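Local coordinates for protein nadph-flavin oxidoreductase (Vibrio harveyi, PDB 1BKJ) that catalyses the NADPH-dependent reduction of FMN to FMNH2 and so supplies reduced flavin to luciferase for bioluminescence, at residues Lys16-Pro21 with His159-Pro164; Gln44-Val49 with Val106-Met111; Glu71-Phe76 with Gly154-His159; Phe79-Gln84 with Glu99-Gly104. One frame throughout, in Å; residues are numbered along the deposited sequence.

Contact 1 of 4, residues Lys16-Pro21 with His159-Pro164; sequences KFTAVP and HPDQNP
A single beta bridge, Phe17 with Pro160, ties the loop that follows the FMN-binding residues His11 to Arg15 to the loop leaving strand 149-158 at the protein surface. Two backbone hydrogen bonds flank it. Thr18 N gives a fairly straight one to His159 O at 3.0 Å, meeting the carbonyl almost end-on, whereas Asp161 N reaches Lys16 O at 2.9 Å from above the carbonyl plane, with an N-H...O angle of 145°. Between them Phe17 CA lies 3.3 Å from His159 O in a CA-H...O contact, and the Phe17 ring turns inward onto Ala73.

At the Lys16 end the extended lysine chain runs obliquely across Asp161. CG of Asp161 stands anti to the backbone N (chi1 -161°), which brings OD2 beside CE and NZ of Lys16; the salt bridge is long, 3.7 Å from NZ to OD2. Thr18 CG2 packs against CB and CG of the same aspartate. The amide of Gln162 lies alongside Lys16 CB, but its OE1 is held by Arg15 N.

At the other end the edge of the His159 ring faces Val20 O, 3.4 Å from CD2, while one water joins NE2 to Pro21 O. A second water donates to Thr18 O and Val20 O and accepts from His159 N. Backbone bonds and water therefore carry most of the polar joining here, and the exposed Lys16-Asp161 pair probably adds only a modest electrostatic pull.

Contact 2 of 4, residues Gln44-Val49 with Val106-Met111; sequences QVVSIV and VDSGIM. With FMN (flavin mononucleotide), chain F.
Apolar packing comes first: Val46 on strand 46-50 turns its side chain onto helix 98-121 and spreads its methyls over Asp107, Ser108 and Met111. CG1, anti to the backbone N (chi1 -172°), sits 3.7 Å from Met111 SD; CG2 lies over the helix backbone at Asp107 and 3.7 Å from Ser108 OG. The Val46 and Met111 side chains run antiparallel alongside one another. The methionine is extended as far as SD and then bends (chi3 -89°), and its sulfur also comes 4.2 Å from Ile48 CD1.

This is the long helix of the nitroreductase fold packing on a strand of the central antiparallel sheet, the two short axes 9.1 Å apart and 54° from parallel. Ile48 and Val49 pair in parallel with a strand of the second subunit, carrying the sheet across the dimer interface.

Polar links are indirect. One water accepts from Val45 N and donates to Asp107 OD2, 2.7 Å away, while Asp107 OD1 is hydrogen-bonded to Ser40 OG and Ser108 OG to Gly104 O.

The ligand contacts are by van der Waals touch, at the dimethyl edge of a flavin whose polar groups are bound largely by the second subunit: Ile110 CD1 is 3.5 Å from C8M of FMN, and Val106 CG1 approaches C7M.

Contact 3 of 4, residues Glu71-Phe76 with Gly154-His159; sequences ESAAEF and GMCLGH
Glu75 O accepts from Leu157 N at 3.0 Å, and Leu157 O takes Glu75 N in return at 3.1 Å, with an N-H...O angle of 165°. The two bonds make Glu75 and Leu157 an antiparallel hydrogen-bonded pair joining strands 75-82 and 149-158 of the central sheet. Ala74 and Glu75 both stand opposite Leu157, a classic beta bulge where the chain has just left helix 69-72. Ala74 N is 3.0 Å from Leu157 O, and the CB atoms of Ala73 and Ala74 both pack near that oxygen.

On the sheet face of Glu75 and Leu157 the two CB atoms stand side by side before the chains part: the carboxylate turns away to a salt bridge with Arg50, and the leucine packs on Leu116 and Ala119 of helix 98-121. The other face carries Phe76 and Cys156, a non-hydrogen-bonded pair. CG of Phe76 lies anti to the backbone N (chi1 -171°), which carries the ring along strand 149-158 towards Gly154; the end of the ring rests directly on the glycine, CZ 3.8 Å from its CA, with no side chain between. Phe76 CA makes a CA-H...O contact with Met155 O at 3.4 Å.

Cys156 also packs its CB on Ala73 CB, close to the FMN-binding Tyr69. Its sulfur makes a sulfur-aromatic contact at the edge of the Phe76 ring, with SG 3.8 Å from CD1 and 5.0 Å from the ring centroid.

Contact 4 of 4, residues Phe79-Gln84 with Glu99-Gly104; sequences FCIDYQ and ELTLIG
Tyr83 points its ring obliquely across Leu100, and its hydroxyl ends on the backbone of helix 98-121. The pair pins the end of strand 75-82 to the start of the long helix of the nitroreductase fold. OH donates to Leu100 O at 2.7 Å, with that oxygen near the ring plane, at its edge. The C=O...OH angle is 117°, so the hydroxyl comes well to one side of a carbonyl that also accepts the helical bond from Gly104 N; one oxygen thus serves two donors. Beside this bond Leu100 CB packs 3.6 Å from Tyr83 CZ, while CG2 of Ile103 touches the hydroxyl oxygen from the next turn.

Ile81, two residues earlier in the chain, meets the helix at Thr101 and Gly104, its side chain at about a right angle to that of Thr101. Its CG1 stands anti to the carbonyl carbon (chi1 -64°) and sits directly on the helix backbone, 3.9 Å from CA of Gly104, which has no side chain to intervene. Here strand and helix backbones approach to 5.0 Å between the CA atoms of Ile81 and Gly104. CD1 runs on to Thr101 CG2.

Between these two side chains in sequence, Asp82 forms an Asx turn as the strand gives way to helix 84-89: its OD1 accepts from Gln84 N at 2.8 Å, met nearly along the C-O bond of the carboxylate.

Overall arrangement
Contacts 2 and 4 lie side by side, centres 8 Å apart, packing neighbouring strands 46-50 and 75-82 on helix 98-121; probable hydrogen bonds join them, Ser47 OG to Asp82 OD2 at 2.6 Å and Val45 O to Asp82 N at 2.7 Å. Contact 3 joins strand 75-82 to 149-158 farther along the sheet, its centre about 23 Å from that of contact 4, though Met155 CB still meets Phe79 CE1. Contact 1 continues contact 3 through shared His159, with the Phe17 ring packed on Ala73 and Gly158. Contact 2 touches an FMN bound largely by the second subunit; Ile103 of contact 4 lies about 6 Å, and Gln162 and Cys156 of contacts 1 and 3 about 8 Å, from a bound FMN.

Contact 1 of 4, residues Lys16-Pro21 with His159-Pro164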
# COMPACT_ATOMS: atom_id res chain seq x y z
N LYS A 16 -22.51 -2.93 -4.74
CA LYS A 16 -23.78 -2.56 -5.37
C LYS A 16 -23.97 -1.07 -5.12
O LYS A 16 -23.90 -0.61 -3.99
CB LYS A 16 -24.97 -3.35 -4.83
CG LYS A 16 -26.11 -3.45 -5.85
CD LYS A 16 -27.35 -4.11 -5.28
CE LYS A 16 -28.51 -3.97 -6.26
NZ LYS A 16 -29.81 -4.24 -5.59
N PHE A 17 -24.17 -0.32 -6.21
CA PHE A 17 -24.30 1.13 -6.15
C PHE A 17 -25.56 1.66 -6.81
O PHE A 17 -26.12 1.00 -7.69
CB PHE A 17 -23.11 1.79 -6.85
CG PHE A 17 -21.77 1.38 -6.32
CD1 PHE A 17 -21.27 1.96 -5.15
CD2 PHE A 17 -21.02 0.38 -6.97
CE1 PHE A 17 -20.02 1.56 -4.62
CE2 PHE A 17 -19.76 -0.04 -6.45
CZ PHE A 17 -19.26 0.56 -5.26
N THR A 18 -26.01 2.83 -6.36
CA THR A 18 -27.16 3.49 -6.99
C THR A 18 -26.58 4.34 -8.15
O THR A 18 -25.35 4.42 -8.30
CB THR A 18 -27.95 4.41 -6.01
OG1 THR A 18 -27.12 5.48 -5.56
CG2 THR A 18 -28.46 3.63 -4.81
N ALA A 19 -27.44 4.97 -8.94
CA ALA A 19 -27.04 5.79 -10.09
C ALA A 19 -26.69 7.25 -9.75
O ALA A 19 -26.36 8.03 -10.65
CB ALA A 19 -28.12 5.74 -11.18
N VAL A 20 -26.75 7.61 -8.47
CA VAL A 20 -26.46 8.98 -8.02
C VAL A 20 -24.95 9.27 -8.20
O VAL A 20 -24.10 8.54 -7.69
CB VAL A 20 -26.91 9.20 -6.54
CG1 VAL A 20 -26.71 10.67 -6.13
CG2 VAL A 20 -28.37 8.81 -6.36
N PRO A 21 -24.60 10.32 -8.97
CA PRO A 21 -23.18 10.62 -9.15
C PRO A 21 -22.46 11.25 -7.95
O PRO A 21 -23.10 11.68 -6.99
CB PRO A 21 -23.17 11.54 -10.38
CG PRO A 21 -24.48 12.25 -10.29
CD PRO A 21 -25.44 11.16 -9.86
N HIS A 159 -22.40 5.66 -4.27
CA HIS A 159 -23.35 5.60 -3.17
C HIS A 159 -23.85 4.17 -3.00
O HIS A 159 -24.32 3.56 -3.96
CB HIS A 159 -24.48 6.59 -3.42
CG HIS A 159 -24.02 8.01 -3.35
ND1 HIS A 159 -23.87 8.68 -2.15
CD2 HIS A 159 -23.69 8.89 -4.32
CE1 HIS A 159 -23.46 9.91 -2.40
NE2 HIS A 159 -23.35 10.06 -3.71
N PRO A 160 -23.75 3.60 -1.77
CA PRO A 160 -24.17 2.23 -1.46
C PRO A 160 -25.61 1.84 -1.71
O PRO A 160 -26.52 2.64 -1.46
CB PRO A 160 -23.88 2.11 0.04
CG PRO A 160 -22.86 3.14 0.30
CD PRO A 160 -23.35 4.29 -0.52
N ASP A 161 -25.81 0.63 -2.23
CA ASP A 161 -27.14 0.07 -2.45
C ASP A 161 -27.18 -1.33 -1.82
O ASP A 161 -27.87 -2.23 -2.31
CB ASP A 161 -27.54 0.03 -3.93
CG ASP A 161 -29.06 -0.09 -4.13
OD1 ASP A 161 -29.83 0.30 -3.22
OD2 ASP A 161 -29.48 -0.56 -5.19
N GLN A 162 -26.40 -1.49 -0.76
CA GLN A 162 -26.32 -2.71 0.04
C GLN A 162 -25.66 -2.35 1.36
O GLN A 162 -24.90 -1.38 1.41
CB GLN A 162 -25.55 -3.85 -0.67
CG GLN A 162 -24.08 -3.61 -0.99
CD GLN A 162 -23.38 -4.85 -1.57
OE1 GLN A 162 -22.16 -4.90 -1.60
NE2 GLN A 162 -24.15 -5.83 -2.04
N ASN A 163 -25.95 -3.11 2.41
CA ASN A 163 -25.37 -2.87 3.73
C ASN A 163 -24.84 -4.20 4.32
O ASN A 163 -25.50 -4.81 5.17
CB ASN A 163 -26.41 -2.19 4.66
CG ASN A 163 -25.80 -1.61 5.94
OD1 ASN A 163 -24.58 -1.52 6.08
ND2 ASN A 163 -26.65 -1.23 6.89
N PRO A 164 -23.64 -4.67 3.88
CA PRO A 164 -23.06 -5.92 4.38
C PRO A 164 -22.54 -5.76 5.81
O PRO A 164 -22.35 -4.63 6.29
CB PRO A 164 -21.88 -6.18 3.43
CG PRO A 164 -22.16 -5.32 2.24
CD PRO A 164 -22.76 -4.10 2.84
O HOH W 1 -23.38 6.07 -6.86
O HOH W 2 -22.86 13.03 -4.19

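Contact 2 of 4, residues Gln44-Val49 with Val106-Met111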
# COMPACT_ATOMS: atom_id res chain seq x y z
N GLN A 44 7.06 10.32 -5.78
CA GLN A 44 5.71 10.48 -6.36
C GLN A 44 5.54 9.59 -7.60
O GLN A 44 5.44 10.07 -8.73
CB GLN A 44 5.41 11.97 -6.60
CG GLN A 44 5.39 12.74 -5.29
CD GLN A 44 5.12 14.20 -5.47
OE1 GLN A 44 3.98 14.60 -5.73
NE2 GLN A 44 6.16 15.01 -5.37
N VAL A 45 5.53 8.28 -7.35
CA VAL A 45 5.48 7.25 -8.39
C VAL A 45 4.13 6.64 -8.77
O VAL A 45 4.08 5.60 -9.44
CB VAL A 45 6.47 6.11 -8.04
CG1 VAL A 45 7.82 6.67 -7.88
CG2 VAL A 45 6.06 5.39 -6.75
N VAL A 46 3.05 7.27 -8.31
CA VAL A 46 1.71 6.78 -8.59
C VAL A 46 0.94 7.68 -9.56
O VAL A 46 1.04 8.91 -9.51
CB VAL A 46 0.88 6.64 -7.27
CG1 VAL A 46 -0.46 5.94 -7.53
CG2 VAL A 46 1.69 5.88 -6.21
N SER A 47 0.26 7.03 -10.51
CA SER A 47 -0.60 7.71 -11.47
C SER A 47 -1.97 7.07 -11.35
O SER A 47 -2.09 5.86 -11.11
CB SER A 47 -0.09 7.59 -12.90
OG SER A 47 0.81 8.65 -13.17
N ILE A 48 -3.00 7.91 -11.45
CA ILE A 48 -4.39 7.46 -11.39
C ILE A 48 -5.04 7.72 -12.74
O ILE A 48 -4.84 8.78 -13.32
CB ILE A 48 -5.20 8.22 -10.29
CG1 ILE A 48 -4.56 8.04 -8.91
CG2 ILE A 48 -6.69 7.74 -10.28
CD1 ILE A 48 -5.20 8.86 -7.80
N VAL A 49 -5.72 6.72 -13.28
CA VAL A 49 -6.45 6.90 -14.53
C VAL A 49 -7.93 6.85 -14.15
O VAL A 49 -8.41 5.84 -13.64
CB VAL A 49 -6.13 5.84 -15.62
CG1 VAL A 49 -6.91 6.15 -16.88
CG2 VAL A 49 -4.64 5.81 -15.96
N VAL A 106 3.79 -0.46 -2.78
CA VAL A 106 3.58 0.01 -1.42
C VAL A 106 2.93 1.41 -1.43
O VAL A 106 1.91 1.63 -0.78
CB VAL A 106 4.92 0.02 -0.61
CG1 VAL A 106 4.79 0.80 0.70
CG2 VAL A 106 5.34 -1.40 -0.28
N ASP A 107 3.52 2.33 -2.19
CA ASP A 107 3.01 3.71 -2.29
C ASP A 107 1.61 3.80 -2.89
O ASP A 107 0.84 4.65 -2.47
CB ASP A 107 4.00 4.61 -3.04
CG ASP A 107 5.25 4.95 -2.21
OD1 ASP A 107 5.60 4.23 -1.25
OD2 ASP A 107 5.91 5.95 -2.55
N SER A 108 1.26 2.89 -3.82
CA SER A 108 -0.07 2.85 -4.45
C SER A 108 -1.12 2.45 -3.41
O SER A 108 -2.19 3.03 -3.38
CB SER A 108 -0.13 1.86 -5.60
OG SER A 108 0.55 2.37 -6.73
N GLY A 109 -0.76 1.48 -2.57
CA GLY A 109 -1.63 1.02 -1.49
C GLY A 109 -1.89 2.11 -0.46
O GLY A 109 -3.04 2.30 -0.05
N ILE A 110 -0.85 2.85 -0.08
CA ILE A 110 -0.96 3.97 0.88
C ILE A 110 -1.89 5.05 0.31
O ILE A 110 -2.84 5.47 0.97
CB ILE A 110 0.44 4.59 1.18
CG1 ILE A 110 1.33 3.57 1.86
CG2 ILE A 110 0.33 5.85 2.06
CD1 ILE A 110 2.77 3.97 1.91
N MET A 111 -1.62 5.48 -0.92
CA MET A 111 -2.42 6.50 -1.58
C MET A 111 -3.89 6.10 -1.75
O MET A 111 -4.79 6.90 -1.44
CB MET A 111 -1.82 6.87 -2.94
CG MET A 111 -2.58 7.95 -3.65
SD MET A 111 -1.91 8.41 -5.19
CE MET A 111 -0.82 9.66 -4.66
N1 FMN F . 11.33 9.08 5.69
C2 FMN F . 12.50 8.99 6.40
O2 FMN F . 12.96 9.93 7.01
N3 FMN F . 13.10 7.73 6.29
C4 FMN F . 12.63 6.60 5.61
O4 FMN F . 13.28 5.55 5.68
C4A FMN F . 11.41 6.85 4.85
N5 FMN F . 10.81 5.73 4.25
C5A FMN F . 9.56 5.82 3.63
C6 FMN F . 9.03 4.66 3.07
C7 FMN F . 7.74 4.69 2.55
C7M FMN F . 7.06 3.34 2.32
C8 FMN F . 7.01 5.94 2.45
C8M FMN F . 5.64 6.05 1.83
C9 FMN F . 7.56 7.12 2.94
C9A FMN F . 8.84 7.08 3.61
N10 FMN F . 9.43 8.21 4.26
C10 FMN F . 10.70 8.09 4.91
C1' FMN F . 8.74 9.38 4.50
C2' FMN F . 8.98 10.59 3.57
O2' FMN F . 10.16 10.74 2.82
C3' FMN F . 7.81 11.37 3.15
O3' FMN F . 6.57 10.72 3.10
C4' FMN F . 7.94 12.58 2.27
O4' FMN F . 9.20 13.11 1.87
C5' FMN F . 6.73 13.38 2.01
O5' FMN F . 6.67 14.13 3.26
P FMN F . 5.49 14.08 4.31
O1P FMN F . 4.41 14.73 3.59
O2P FMN F . 6.03 14.86 5.42
O3P FMN F . 5.21 12.67 4.66
O HOH W 3 5.19 7.73 -4.45

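Contact 3 of 4, residues Glu71-Phe76 with Gly154-His159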
# COMPACT_ATOMS: atom_id res chain seq x y z
N GLU A 71 -18.72 -1.27 -13.89
CA GLU A 71 -19.51 -0.48 -14.84
C GLU A 71 -20.56 0.40 -14.14
O GLU A 71 -20.75 1.55 -14.53
CB GLU A 71 -20.18 -1.37 -15.90
N SER A 72 -21.18 -0.11 -13.07
CA SER A 72 -22.23 0.62 -12.35
C SER A 72 -21.78 1.66 -11.33
O SER A 72 -22.57 2.52 -10.92
CB SER A 72 -23.24 -0.36 -11.74
OG SER A 72 -22.65 -1.12 -10.71
N ALA A 73 -20.51 1.60 -10.92
CA ALA A 73 -19.94 2.57 -9.97
C ALA A 73 -19.98 3.99 -10.54
O ALA A 73 -19.86 4.17 -11.76
CB ALA A 73 -18.50 2.20 -9.65
N ALA A 74 -20.17 4.98 -9.67
CA ALA A 74 -20.20 6.39 -10.07
C ALA A 74 -18.81 6.82 -10.58
O ALA A 74 -18.72 7.56 -11.55
CB ALA A 74 -20.64 7.28 -8.90
N GLU A 75 -17.76 6.31 -9.95
CA GLU A 75 -16.37 6.58 -10.34
C GLU A 75 -15.49 5.31 -10.34
O GLU A 75 -15.63 4.46 -9.46
CB GLU A 75 -15.71 7.62 -9.39
CG GLU A 75 -16.22 9.07 -9.47
CD GLU A 75 -16.03 9.72 -10.83
OE1 GLU A 75 -14.92 9.60 -11.41
OE2 GLU A 75 -16.97 10.38 -11.32
N PHE A 76 -14.63 5.17 -11.34
CA PHE A 76 -13.70 4.05 -11.39
C PHE A 76 -12.30 4.61 -11.63
O PHE A 76 -12.03 5.20 -12.67
CB PHE A 76 -14.06 3.02 -12.47
CG PHE A 76 -13.24 1.75 -12.40
CD1 PHE A 76 -13.36 0.87 -11.29
CD2 PHE A 76 -12.30 1.44 -13.41
CE1 PHE A 76 -12.56 -0.29 -11.19
CE2 PHE A 76 -11.49 0.27 -13.31
CZ PHE A 76 -11.62 -0.59 -12.20
N GLY A 154 -7.74 -1.40 -9.56
CA GLY A 154 -8.74 -0.38 -9.78
C GLY A 154 -9.47 -0.12 -8.47
O GLY A 154 -9.18 -0.76 -7.44
N MET A 155 -10.41 0.82 -8.48
CA MET A 155 -11.22 1.14 -7.31
C MET A 155 -12.57 1.67 -7.74
O MET A 155 -12.65 2.62 -8.53
CB MET A 155 -10.51 2.17 -6.41
CG MET A 155 -11.28 2.47 -5.12
SD MET A 155 -10.46 3.65 -4.06
CE MET A 155 -9.26 2.59 -3.30
N CYS A 156 -13.63 1.03 -7.23
CA CYS A 156 -15.00 1.45 -7.50
C CYS A 156 -15.44 2.36 -6.35
O CYS A 156 -15.14 2.08 -5.20
CB CYS A 156 -15.96 0.26 -7.52
SG CYS A 156 -15.69 -0.93 -8.81
N LEU A 157 -16.08 3.48 -6.68
CA LEU A 157 -16.60 4.43 -5.69
C LEU A 157 -18.02 4.82 -6.08
O LEU A 157 -18.35 4.89 -7.27
CB LEU A 157 -15.72 5.70 -5.58
CG LEU A 157 -14.26 5.63 -5.08
CD1 LEU A 157 -13.60 7.00 -5.17
CD2 LEU A 157 -14.19 5.06 -3.66
N GLY A 158 -18.87 5.04 -5.08
CA GLY A 158 -20.25 5.45 -5.33
C GLY A 158 -21.12 5.36 -4.10
O GLY A 158 -20.65 5.02 -3.02
N HIS A 159 -22.40 5.66 -4.27
CA HIS A 159 -23.35 5.60 -3.17
C HIS A 159 -23.85 4.17 -3.00
O HIS A 159 -24.32 3.56 -3.96
CB HIS A 159 -24.48 6.59 -3.42
CG HIS A 159 -24.02 8.01 -3.35
ND1 HIS A 159 -23.87 8.68 -2.15
CD2 HIS A 159 -23.69 8.89 -4.32
CE1 HIS A 159 -23.46 9.91 -2.40
NE2 HIS A 159 -23.35 10.06 -3.71

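Contact 4 of 4, residues Phe79-Gln84 with Glu99-Gly104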
# COMPACT_ATOMS: atom_id res chain seq x y z
N PHE A 79 -5.15 2.59 -10.41
CA PHE A 79 -3.86 2.96 -9.82
C PHE A 79 -2.74 2.27 -10.52
O PHE A 79 -2.72 1.05 -10.65
CB PHE A 79 -3.85 2.64 -8.34
CG PHE A 79 -4.71 3.55 -7.52
CD1 PHE A 79 -6.11 3.40 -7.51
CD2 PHE A 79 -4.13 4.62 -6.82
CE1 PHE A 79 -6.93 4.32 -6.80
CE2 PHE A 79 -4.92 5.54 -6.11
CZ PHE A 79 -6.34 5.39 -6.10
N CYS A 80 -1.78 3.08 -10.95
CA CYS A 80 -0.64 2.61 -11.72
C CYS A 80 0.71 3.07 -11.20
O CYS A 80 0.84 4.19 -10.70
CB CYS A 80 -0.74 3.14 -13.17
SG CYS A 80 -2.29 2.87 -14.05
N ILE A 81 1.72 2.20 -11.39
CA ILE A 81 3.12 2.53 -11.06
C ILE A 81 3.53 3.43 -12.24
O ILE A 81 3.18 3.13 -13.38
CB ILE A 81 4.07 1.27 -11.07
CG1 ILE A 81 3.67 0.28 -9.98
CG2 ILE A 81 5.53 1.72 -10.90
CD1 ILE A 81 4.41 -1.04 -10.03
N ASP A 82 4.23 4.52 -11.95
CA ASP A 82 4.64 5.43 -13.01
C ASP A 82 6.05 6.00 -12.83
O ASP A 82 6.27 6.88 -12.00
CB ASP A 82 3.62 6.58 -13.10
CG ASP A 82 3.80 7.46 -14.35
OD1 ASP A 82 4.81 7.36 -15.06
OD2 ASP A 82 2.90 8.28 -14.61
N TYR A 83 6.98 5.50 -13.64
CA TYR A 83 8.34 6.02 -13.66
C TYR A 83 8.58 6.69 -15.02
O TYR A 83 9.71 7.07 -15.35
CB TYR A 83 9.39 4.95 -13.38
CG TYR A 83 9.44 4.53 -11.93
CD1 TYR A 83 10.20 5.26 -10.99
CD2 TYR A 83 8.71 3.41 -11.47
CE1 TYR A 83 10.23 4.89 -9.63
CE2 TYR A 83 8.72 3.03 -10.11
CZ TYR A 83 9.48 3.78 -9.20
OH TYR A 83 9.43 3.44 -7.86
N GLN A 84 7.51 6.86 -15.80
CA GLN A 84 7.61 7.54 -17.08
C GLN A 84 7.75 9.05 -16.88
O GLN A 84 8.41 9.71 -17.68
CB GLN A 84 6.43 7.21 -18.01
CG GLN A 84 6.53 7.81 -19.45
CD GLN A 84 7.85 7.52 -20.16
OE1 GLN A 84 8.44 8.42 -20.76
NE2 GLN A 84 8.33 6.29 -20.07
N GLU A 99 13.28 -3.05 -6.64
CA GLU A 99 13.08 -2.10 -5.54
C GLU A 99 12.05 -1.03 -5.91
O GLU A 99 11.18 -0.68 -5.12
CB GLU A 99 14.43 -1.43 -5.21
CG GLU A 99 14.39 -0.12 -4.39
CD GLU A 99 13.93 -0.27 -2.95
OE1 GLU A 99 13.73 -1.40 -2.47
OE2 GLU A 99 13.78 0.77 -2.28
N LEU A 100 12.14 -0.56 -7.15
CA LEU A 100 11.26 0.46 -7.68
C LEU A 100 9.81 0.00 -7.88
O LEU A 100 8.87 0.78 -7.68
CB LEU A 100 11.89 1.07 -8.94
CG LEU A 100 13.24 1.75 -8.66
CD1 LEU A 100 13.78 2.34 -9.92
CD2 LEU A 100 13.15 2.81 -7.57
N THR A 101 9.64 -1.29 -8.19
CA THR A 101 8.32 -1.90 -8.34
C THR A 101 7.73 -2.09 -6.93
O THR A 101 6.52 -1.90 -6.74
CB THR A 101 8.40 -3.22 -9.18
OG1 THR A 101 8.69 -2.89 -10.54
CG2 THR A 101 7.09 -4.02 -9.13
N LEU A 102 8.58 -2.41 -5.94
CA LEU A 102 8.13 -2.57 -4.56
C LEU A 102 7.65 -1.24 -4.02
O LEU A 102 6.62 -1.20 -3.36
CB LEU A 102 9.23 -3.07 -3.62
CG LEU A 102 9.68 -4.52 -3.59
CD1 LEU A 102 10.46 -4.72 -2.28
CD2 LEU A 102 8.48 -5.48 -3.65
N ILE A 103 8.37 -0.16 -4.35
CA ILE A 103 8.01 1.20 -3.94
C ILE A 103 6.69 1.57 -4.60
O ILE A 103 5.80 2.09 -3.93
CB ILE A 103 9.13 2.25 -4.27
CG1 ILE A 103 10.23 2.16 -3.21
CG2 ILE A 103 8.58 3.71 -4.32
CD1 ILE A 103 11.46 3.01 -3.54
N GLY A 104 6.56 1.26 -5.90
CA GLY A 104 5.34 1.53 -6.64
C GLY A 104 4.11 0.86 -6.04
O GLY A 104 3.08 1.50 -5.89